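Local coordinates for intracellular protein transport protein USO1 (Saccharomyces cerevisiae S288c, PDB 6LSU) that acts as a membrane tether required for protein transport from the endoplasmic reticulum to the Golgi, represented here by its globular head, at residues Phe238-Glu243 against Asn254-Leu259; Asn262-Asn267 against Leu311-Leu316; Ile578-Leu583 against Val699-Tyr704. All coordinates share one frame; numbering follows the deposited sequence.

Contact 1 of 3, residues Phe238-Glu243 against Asn254-Leu259; sequences FSIIEE and NDCLSL
Ile241 meets Cys256 across an antiparallel helix pair within ARM 4, the kind of hairpin from which armadillo solenoids are built. CG1 of Ile241 lies 3.5 Å from CB of Cys256, and the terminal CD1 of the same isoleucine runs on to the CD2 branch of Leu257, 4.1 Å away, the two side chains crossing at about a right angle. Ile240, one residue earlier, takes the other part of the cysteine: its CG2 branch approaches Cys256 SG. One small residue is therefore shared between two branched neighbours: Ile241 lies mainly against its CB and Ile240 against its sulfur. The contact is wholly apolar and all four residues are buried.

These groups come together where the two helices pair. The segment axes come within 9.6 Å at an angle of 157°, with Ile241 and Cys256 at the point where the CA atoms are nearest. Further out, Leu286 of helix 280-287 touches both Ile241 and Leu257, while Ile211 of helix 204-218 packs on Cys256, so the neighbouring helices continue the same core. Beside Cys256, Asp255 turns elsewhere and forms a salt bridge with Arg111. The sulfur owes its position to a chi1 of -74°, which places SG anti to the carbonyl carbon and leaves it 3.8 Å from Ile240 CG2.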
loop_
_atom_site.group_PDB
_atom_site.type_symbol
_atom_site.label_atom_id
_atom_site.label_comp_id
_atom_site.label_asym_id
_atom_site.label_seq_id
_atom_site.Cartn_x
_atom_site.Cartn_y
_atom_site.Cartn_z
ATOM N N PHE A 238 -13.315 -12.391 14.497
ATOM C CA PHE A 238 -12.962 -13.624 13.735
ATOM C C PHE A 238 -14.107 -14.648 13.702
ATOM O O PHE A 238 -14.291 -15.252 12.638
ATOM C CB PHE A 238 -11.655 -14.286 14.194
ATOM C CG PHE A 238 -10.437 -13.671 13.538
ATOM C CD1 PHE A 238 -10.277 -13.761 12.164
ATOM C CD2 PHE A 238 -9.519 -12.918 14.256
ATOM C CE1 PHE A 238 -9.214 -13.144 11.532
ATOM C CE2 PHE A 238 -8.450 -12.315 13.611
ATOM C CZ PHE A 238 -8.306 -12.432 12.249
ATOM N N SER A 239 -14.929 -14.792 14.747
ATOM C CA SER A 239 -16.072 -15.753 14.688
ATOM C C SER A 239 -17.103 -15.157 13.758
ATOM O O SER A 239 -17.643 -15.919 12.964
ATOM C CB SER A 239 -16.684 -16.096 16.005
ATOM O OG SER A 239 -15.795 -15.742 17.051
ATOM N N ILE A 240 -17.338 -13.844 13.825
ATOM C CA ILE A 240 -18.331 -13.194 12.913
ATOM C C ILE A 240 -17.852 -13.427 11.473
ATOM O O ILE A 240 -18.641 -13.863 10.655
ATOM C CB ILE A 240 -18.512 -11.702 13.248
ATOM C CG1 ILE A 240 -18.962 -11.494 14.692
ATOM C CG2 ILE A 240 -19.487 -11.074 12.249
ATOM C CD1 ILE A 240 -19.097 -10.050 15.082
ATOM N N ILE A 241 -16.569 -13.137 11.187
ATOM C CA ILE A 241 -15.959 -13.347 9.849
ATOM C C ILE A 241 -16.194 -14.812 9.433
ATOM O O ILE A 241 -16.726 -15.003 8.320
ATOM C CB ILE A 241 -14.466 -12.958 9.829
ATOM C CG1 ILE A 241 -14.272 -11.442 9.991
ATOM C CG2 ILE A 241 -13.766 -13.474 8.538
ATOM C CD1 ILE A 241 -12.898 -11.038 10.388
ATOM N N GLU A 242 -15.842 -15.814 10.258
ATOM C CA GLU A 242 -16.056 -17.224 9.826
ATOM C C GLU A 242 -17.552 -17.541 9.689
ATOM O O GLU A 242 -17.919 -18.184 8.701
ATOM C CB GLU A 242 -15.361 -18.282 10.675
ATOM C CG GLU A 242 -15.007 -19.523 9.831
ATOM C CD GLU A 242 -14.461 -19.331 8.404
ATOM O OE1 GLU A 242 -13.523 -18.491 8.192
ATOM O OE2 GLU A 242 -14.973 -20.033 7.489
ATOM N N GLU A 243 -18.381 -17.023 10.586
ATOM C CA GLU A 243 -19.862 -17.169 10.564
ATOM C C GLU A 243 -20.431 -16.566 9.259
ATOM O O GLU A 243 -21.355 -17.179 8.664
ATOM C CB GLU A 243 -20.396 -16.544 11.853
ATOM C CG GLU A 243 -21.688 -17.124 12.367
ATOM C CD GLU A 243 -22.244 -16.259 13.494
ATOM O OE1 GLU A 243 -21.472 -15.922 14.451
ATOM O OE2 GLU A 243 -23.414 -15.852 13.374
ATOM N N ASN A 254 -15.791 -6.923 5.632
ATOM C CA ASN A 254 -15.028 -5.676 5.349
ATOM C C ASN A 254 -15.022 -4.815 6.625
ATOM O O ASN A 254 -13.934 -4.355 7.058
ATOM C CB ASN A 254 -15.664 -4.910 4.196
ATOM C CG ASN A 254 -14.694 -4.012 3.472
ATOM O OD1 ASN A 254 -14.929 -3.660 2.342
ATOM N ND2 ASN A 254 -13.604 -3.660 4.082
ATOM N N ASP A 255 -16.195 -4.649 7.242
ATOM C CA ASP A 255 -16.331 -3.914 8.539
ATOM C C ASP A 255 -15.465 -4.616 9.599
ATOM O O ASP A 255 -14.579 -3.974 10.143
ATOM C CB ASP A 255 -17.787 -3.765 8.958
ATOM C CG ASP A 255 -18.715 -3.200 7.869
ATOM O OD1 ASP A 255 -19.888 -3.579 7.873
ATOM O OD2 ASP A 255 -18.278 -2.381 7.017
ATOM N N CYS A 256 -15.636 -5.921 9.798
ATOM C CA CYS A 256 -14.859 -6.683 10.806
ATOM C C CYS A 256 -13.376 -6.453 10.572
ATOM O O CYS A 256 -12.703 -5.970 11.559
ATOM C CB CYS A 256 -15.178 -8.167 10.757
ATOM S SG CYS A 256 -16.795 -8.527 11.469
ATOM N N LEU A 257 -12.899 -6.670 9.333
ATOM C CA LEU A 257 -11.460 -6.464 9.017
ATOM C C LEU A 257 -11.085 -4.990 9.267
ATOM O O LEU A 257 -10.031 -4.722 9.838
ATOM C CB LEU A 257 -11.160 -6.932 7.584
ATOM C CG LEU A 257 -11.392 -8.423 7.328
ATOM C CD1 LEU A 257 -11.606 -8.685 5.853
ATOM C CD2 LEU A 257 -10.248 -9.243 7.885
ATOM N N SER A 258 -11.934 -4.068 8.847
ATOM C CA SER A 258 -11.688 -2.608 8.922
ATOM C C SER A 258 -11.543 -2.223 10.402
ATOM O O SER A 258 -10.678 -1.386 10.759
ATOM C CB SER A 258 -12.801 -1.874 8.280
ATOM O OG SER A 258 -12.281 -0.857 7.461
ATOM N N LEU A 259 -12.385 -2.822 11.250
ATOM C CA LEU A 259 -12.327 -2.578 12.705
ATOM C C LEU A 259 -11.040 -3.213 13.271
ATOM O O LEU A 259 -10.291 -2.512 13.998
ATOM C CB LEU A 259 -13.606 -3.100 13.381
ATOM C CG LEU A 259 -13.568 -3.068 14.899
ATOM C CD1 LEU A 259 -13.290 -1.648 15.383
ATOM C CD2 LEU A 259 -14.848 -3.637 15.490
#

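Contact 2 of 3, residues Asn262-Asn267 against Leu311-Leu316; sequences NILKYN and LDIVSL
Leu264 and Lys265 divide the work where residues 262-267 meet helix 301-317, at the boundary between ARM 4 and ARM 5 of the armadillo solenoid. The purely apolar share belongs to Leu264: its CD1 branch reaches CG2 of Ile313 at 3.9 Å, the two side chains crossing at about a right angle, and its CB stands 4.3 Å from CD1 of Leu316. Phe234 of helix 233-244 also touches Leu264, and Leu283 of helix 280-287 touches Ile313, which carries this core further.

The second kind of contact is aliphatic packing by a charged residue. Lys265 bends at chi2 (104°) and lays its outer methylenes across Leu316, with CE closest to CD2 at 3.4 Å. Nearer the backbone in the same side chain, Lys265 CG sits over the centre of the Tyr266 ring, 3.7 Å above its plane. Cutting this side chain back to an alanine is likely to strip the methylenes from Leu316 CD2 and from the Tyr266 face.

Backbone bonding shapes the approach. A type II turn runs from Leu264 to Asn267, closed by Asn267 N to Leu264 O at 3.0 Å, and Asn267 then caps the next helix. Electrostatics are secondary: Lys265 NZ remains 5.9 Å from Asp312 OD2, too far for a salt bridge, which is consistent with the lysine contributing here chiefly through its hydrocarbon stem.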
loop_
_atom_site.group_PDB
_atom_site.type_symbol
_atom_site.label_atom_id
_atom_site.label_comp_id
_atom_site.label_asym_id
_atom_site.label_seq_id
_atom_site.Cartn_x
_atom_site.Cartn_y
_atom_site.Cartn_z
ATOM N N ASN A 262 -8.353 -0.704 12.480
ATOM C CA ASN A 262 -8.369 0.546 13.281
ATOM C C ASN A 262 -7.920 0.258 14.725
ATOM O O ASN A 262 -7.346 1.181 15.355
ATOM C CB ASN A 262 -9.750 1.202 13.286
ATOM C CG ASN A 262 -10.131 1.861 11.977
ATOM O OD1 ASN A 262 -9.285 2.317 11.213
ATOM N ND2 ASN A 262 -11.415 1.951 11.722
ATOM N N ILE A 263 -8.146 -0.958 15.260
ATOM C CA ILE A 263 -7.693 -1.287 16.643
ATOM C C ILE A 263 -6.162 -1.482 16.684
ATOM O O ILE A 263 -5.609 -1.325 17.821
ATOM C CB ILE A 263 -8.438 -2.534 17.159
ATOM C CG1 ILE A 263 -9.937 -2.305 17.302
ATOM C CG2 ILE A 263 -7.832 -3.057 18.447
ATOM C CD1 ILE A 263 -10.736 -3.580 17.261
ATOM N N LEU A 264 -5.502 -1.848 15.551
ATOM C CA LEU A 264 -4.031 -2.168 15.484
ATOM C C LEU A 264 -3.192 -1.003 14.952
ATOM O O LEU A 264 -2.053 -0.850 15.378
ATOM C CB LEU A 264 -3.780 -3.400 14.605
ATOM C CG LEU A 264 -4.484 -4.680 15.052
ATOM C CD1 LEU A 264 -4.079 -5.842 14.201
ATOM C CD2 LEU A 264 -4.180 -4.972 16.503
ATOM N N LYS A 265 -3.730 -0.200 14.040
ATOM C CA LYS A 265 -2.970 0.898 13.388
ATOM C C LYS A 265 -2.321 1.712 14.498
ATOM O O LYS A 265 -3.043 2.233 15.348
ATOM C CB LYS A 265 -3.872 1.759 12.494
ATOM C CG LYS A 265 -3.165 2.374 11.282
ATOM C CD LYS A 265 -3.498 1.671 9.973
ATOM C CE LYS A 265 -2.664 2.061 8.761
ATOM N NZ LYS A 265 -3.069 1.274 7.565
ATOM N N TYR A 266 -0.997 1.751 14.526
ATOM C CA TYR A 266 -0.169 2.668 15.358
ATOM C C TYR A 266 -0.152 2.256 16.833
ATOM O O TYR A 266 0.346 3.032 17.695
ATOM C CB TYR A 266 -0.690 4.100 15.242
ATOM C CG TYR A 266 -0.774 4.604 13.825
ATOM C CD1 TYR A 266 0.252 4.360 12.919
ATOM C CD2 TYR A 266 -1.871 5.334 13.388
ATOM C CE1 TYR A 266 0.192 4.830 11.615
ATOM C CE2 TYR A 266 -1.946 5.812 12.089
ATOM C CZ TYR A 266 -0.916 5.556 11.198
ATOM O OH TYR A 266 -0.994 6.012 9.915
ATOM N N ASN A 267 -0.631 1.060 17.132
ATOM C CA ASN A 267 -0.796 0.572 18.510
ATOM C C ASN A 267 0.014 -0.716 18.639
ATOM O O ASN A 267 -0.595 -1.822 18.495
ATOM C CB ASN A 267 -2.285 0.422 18.820
ATOM C CG ASN A 267 -2.596 0.523 20.296
ATOM O OD1 ASN A 267 -1.974 -0.145 21.119
ATOM N ND2 ASN A 267 -3.573 1.356 20.631
ATOM N N LEU A 311 -4.376 -8.548 4.289
ATOM C CA LEU A 311 -2.934 -8.405 4.003
ATOM C C LEU A 311 -2.403 -7.174 4.713
ATOM O O LEU A 311 -1.250 -7.258 5.203
ATOM C CB LEU A 311 -2.671 -8.375 2.503
ATOM C CG LEU A 311 -2.806 -9.737 1.810
ATOM C CD1 LEU A 311 -2.735 -9.601 0.277
ATOM C CD2 LEU A 311 -1.735 -10.709 2.276
ATOM N N ASP A 312 -3.197 -6.105 4.771
ATOM C CA ASP A 312 -2.776 -4.801 5.375
ATOM C C ASP A 312 -2.601 -5.038 6.881
ATOM O O ASP A 312 -1.635 -4.541 7.453
ATOM C CB ASP A 312 -3.723 -3.634 5.021
ATOM C CG ASP A 312 -3.601 -3.151 3.577
ATOM O OD1 ASP A 312 -2.587 -3.536 2.884
ATOM O OD2 ASP A 312 -4.501 -2.409 3.133
ATOM N N ILE A 313 -3.454 -5.849 7.497
ATOM C CA ILE A 313 -3.364 -6.122 8.945
ATOM C C ILE A 313 -2.027 -6.805 9.181
ATOM O O ILE A 313 -1.296 -6.332 10.085
ATOM C CB ILE A 313 -4.544 -6.956 9.418
ATOM C CG1 ILE A 313 -5.823 -6.120 9.521
ATOM C CG2 ILE A 313 -4.182 -7.650 10.696
ATOM C CD1 ILE A 313 -7.107 -6.968 9.434
ATOM N N VAL A 314 -1.675 -7.850 8.400
ATOM C CA VAL A 314 -0.301 -8.415 8.540
ATOM C C VAL A 314 0.747 -7.297 8.466
ATOM O O VAL A 314 1.603 -7.249 9.381
ATOM C CB VAL A 314 -0.001 -9.516 7.524
ATOM C CG1 VAL A 314 1.370 -10.087 7.751
ATOM C CG2 VAL A 314 -1.043 -10.644 7.578
ATOM N N SER A 315 0.640 -6.382 7.489
ATOM C CA SER A 315 1.655 -5.322 7.252
ATOM C C SER A 315 1.801 -4.401 8.458
ATOM O O SER A 315 2.929 -4.173 8.830
ATOM C CB SER A 315 1.394 -4.505 6.030
ATOM O OG SER A 315 1.973 -5.083 4.884
ATOM N N LEU A 316 0.699 -3.911 9.025
ATOM C CA LEU A 316 0.660 -3.068 10.260
ATOM C C LEU A 316 1.599 -3.567 11.357
ATOM O O LEU A 316 2.319 -2.725 11.925
ATOM C CB LEU A 316 -0.771 -3.057 10.810
ATOM C CG LEU A 316 -1.743 -2.334 9.892
ATOM C CD1 LEU A 316 -3.140 -2.300 10.482
ATOM C CD2 LEU A 316 -1.208 -0.939 9.596
#

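Contact 3 of 3, residues Ile578-Leu583 against Val699-Tyr704; sequences IPISYL and VYFSTY
Ile580 and Tyr700 mark the closest backbone approach, their CA atoms 6.9 Å apart, where a turn of helix 577-590 faces a non-helical run of chain that becomes helix only at Thr703. Nearly everything on the helix side is done by Ile580: CG2 serves Phe701 and the Tyr700 carbonyl, CD1 the Tyr700 CB. With chi1 at -66°, CG2 stands anti to the backbone N and is carried over one face of the Phe701 ring, in a CH-pi contact 4.2 Å from the ring centroid and 27° off the normal. The methyl is displaced toward one side of the ring, with CE1 its nearest carbon at 3.7 Å. The same CG2 lies 3.6 Å from the carbonyl O of Tyr700, a packing contact with the backbone. The other branch ends in CD1, which rests 4.1 Å from Tyr700 CB, while the tyrosine ring itself leads away from the helix.

Both aromatics find ring partners elsewhere: Phe701 forms an edge-to-face pair with Phe676, and Tyr700 one with Tyr675. Ile624 of helix 622-637 touches Ile580 as well, so Ile580 also packs on a second helix. Just beyond, Ser702 occupies the N-cap of helix 703-711: its OG accepts from Tyr704 N at 3.2 Å, with a bent N-H...O angle of 139°, and is also hydrogen-bonded to Asp522 OD1. Two interactions thus follow one another along the chain, the Phe701 ring against a methyl and the serine hydroxyl between a helix start and an acid. The arrangement is that of a connecting segment packed on a helix of ARM 9 in an armadillo-type helical solenoid, ending in a capped helix start.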
loop_
_atom_site.group_PDB
_atom_site.type_symbol
_atom_site.label_atom_id
_atom_site.label_comp_id
_atom_site.label_asym_id
_atom_site.label_seq_id
_atom_site.Cartn_x
_atom_site.Cartn_y
_atom_site.Cartn_z
ATOM N N ILE A 578 16.626 2.060 -22.410
ATOM C CA ILE A 578 17.769 1.129 -22.634
ATOM C C ILE A 578 19.106 1.832 -22.451
ATOM O O ILE A 578 19.913 1.389 -21.629
ATOM C CB ILE A 578 17.613 0.460 -24.005
ATOM C CG1 ILE A 578 16.245 -0.194 -24.103
ATOM C CG2 ILE A 578 18.748 -0.507 -24.270
ATOM C CD1 ILE A 578 16.100 -1.203 -25.235
ATOM N N PRO A 579 19.412 2.901 -23.238
ATOM C CA PRO A 579 20.628 3.701 -23.054
ATOM C C PRO A 579 20.774 4.332 -21.668
ATOM O O PRO A 579 21.876 4.332 -21.154
ATOM C CB PRO A 579 20.491 4.879 -24.026
ATOM C CG PRO A 579 19.466 4.443 -25.035
ATOM C CD PRO A 579 18.610 3.382 -24.372
ATOM N N ILE A 580 19.692 4.870 -21.104
ATOM C CA ILE A 580 19.721 5.539 -19.752
ATOM C C ILE A 580 20.140 4.500 -18.697
ATOM O O ILE A 580 20.952 4.812 -17.773
ATOM C CB ILE A 580 18.357 6.160 -19.395
ATOM C CG1 ILE A 580 18.010 7.320 -20.330
ATOM C CG2 ILE A 580 18.332 6.584 -17.935
ATOM C CD1 ILE A 580 16.640 7.937 -20.067
ATOM N N SER A 581 19.664 3.270 -18.869
ATOM C CA SER A 581 19.894 2.195 -17.891
ATOM C C SER A 581 21.375 1.874 -17.891
ATOM O O SER A 581 21.975 2.033 -16.812
ATOM C CB SER A 581 19.005 1.019 -18.164
ATOM O OG SER A 581 17.654 1.378 -17.934
ATOM N N TYR A 582 21.958 1.521 -19.051
ATOM C CA TYR A 582 23.444 1.316 -19.182
ATOM C C TYR A 582 24.201 2.541 -18.689
ATOM O O TYR A 582 25.115 2.361 -17.854
ATOM C CB TYR A 582 23.890 1.044 -20.612
ATOM C CG TYR A 582 23.456 -0.289 -21.159
ATOM C CD1 TYR A 582 23.892 -1.480 -20.594
ATOM C CD2 TYR A 582 22.614 -0.359 -22.259
ATOM C CE1 TYR A 582 23.446 -2.713 -21.067
ATOM C CE2 TYR A 582 22.180 -1.572 -22.778
ATOM C CZ TYR A 582 22.597 -2.763 -22.174
ATOM O OH TYR A 582 22.185 -3.965 -22.715
ATOM N N LEU A 583 23.833 3.740 -19.142
ATOM C CA LEU A 583 24.651 4.947 -18.840
ATOM C C LEU A 583 24.695 5.201 -17.334
ATOM O O LEU A 583 25.822 5.184 -16.773
ATOM C CB LEU A 583 24.095 6.150 -19.610
ATOM C CG LEU A 583 24.600 6.232 -21.043
ATOM C CD1 LEU A 583 23.692 7.102 -21.876
ATOM C CD2 LEU A 583 26.033 6.726 -21.057
ATOM N N VAL A 699 9.056 5.968 -16.174
ATOM C CA VAL A 699 10.116 5.613 -15.189
ATOM C C VAL A 699 11.384 5.451 -16.016
ATOM O O VAL A 699 11.400 4.536 -16.900
ATOM C CB VAL A 699 9.757 4.339 -14.383
ATOM C CG1 VAL A 699 10.905 3.838 -13.525
ATOM C CG2 VAL A 699 8.531 4.576 -13.516
ATOM N N TYR A 700 12.422 6.195 -15.673
ATOM C CA TYR A 700 13.699 6.222 -16.439
ATOM C C TYR A 700 14.901 5.936 -15.527
ATOM O O TYR A 700 15.769 5.166 -15.910
ATOM C CB TYR A 700 13.764 7.592 -17.145
ATOM C CG TYR A 700 12.553 7.843 -18.017
ATOM C CD1 TYR A 700 12.285 7.031 -19.106
ATOM C CD2 TYR A 700 11.630 8.822 -17.706
ATOM C CE1 TYR A 700 11.154 7.202 -19.878
ATOM C CE2 TYR A 700 10.483 9.000 -18.478
ATOM C CZ TYR A 700 10.269 8.205 -19.582
ATOM O OH TYR A 700 9.166 8.363 -20.359
ATOM N N PHE A 701 14.933 6.560 -14.352
ATOM C CA PHE A 701 16.084 6.581 -13.427
ATOM C C PHE A 701 15.817 5.699 -12.201
ATOM O O PHE A 701 14.897 5.928 -11.477
ATOM C CB PHE A 701 16.381 8.023 -13.011
ATOM C CG PHE A 701 16.697 8.877 -14.206
ATOM C CD1 PHE A 701 17.995 8.953 -14.686
ATOM C CD2 PHE A 701 15.691 9.496 -14.921
ATOM C CE1 PHE A 701 18.295 9.677 -15.832
ATOM C CE2 PHE A 701 15.986 10.211 -16.065
ATOM C CZ PHE A 701 17.287 10.310 -16.517
ATOM N N SER A 702 16.669 4.713 -11.976
ATOM C CA SER A 702 16.849 4.046 -10.671
ATOM C C SER A 702 17.146 5.094 -9.603
ATOM O O SER A 702 17.980 6.008 -9.846
ATOM C CB SER A 702 17.924 3.050 -10.686
ATOM O OG SER A 702 18.355 2.827 -9.358
ATOM N N THR A 703 16.483 4.924 -8.458
ATOM C CA THR A 703 16.570 5.814 -7.284
ATOM C C THR A 703 18.026 5.921 -6.828
ATOM O O THR A 703 18.478 7.000 -6.356
ATOM C CB THR A 703 15.656 5.331 -6.155
ATOM O OG1 THR A 703 16.002 6.248 -5.116
ATOM C CG2 THR A 703 15.857 3.883 -5.759
ATOM N N TYR A 704 18.777 4.844 -6.912
ATOM C CA TYR A 704 20.179 4.902 -6.442
ATOM C C TYR A 704 20.938 5.908 -7.306
ATOM O O TYR A 704 21.796 6.609 -6.753
ATOM C CB TYR A 704 20.828 3.514 -6.463
ATOM C CG TYR A 704 19.925 2.489 -5.848
ATOM C CD1 TYR A 704 19.623 2.560 -4.496
ATOM C CD2 TYR A 704 19.278 1.527 -6.624
ATOM C CE1 TYR A 704 18.734 1.671 -3.913
ATOM C CE2 TYR A 704 18.397 0.621 -6.041
ATOM C CZ TYR A 704 18.113 0.716 -4.682
ATOM O OH TYR A 704 17.251 -0.115 -4.060
#

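In the fold
Contacts 1 and 2 adjoin, contact 1 being buried and contact 2 partly so, whereas contact 3 belongs to a distant part of the same head. The first two share helix 251-264, their centres are 14 Å apart, and they touch where Leu257 O lies 3.7 Å from Ile313 CD1, so packing passes from helix 251-264 in ARM 4 to helix 301-317 in ARM 5. Contact 3 has its centre about 35 Å from that of contact 2 and 45 Å from that of contact 1, on the opposite side of the chain's centre from contact 1. Its nearest atoms are about 18 Å from contact 2, and the stacked helices of the elongated solenoid connect them.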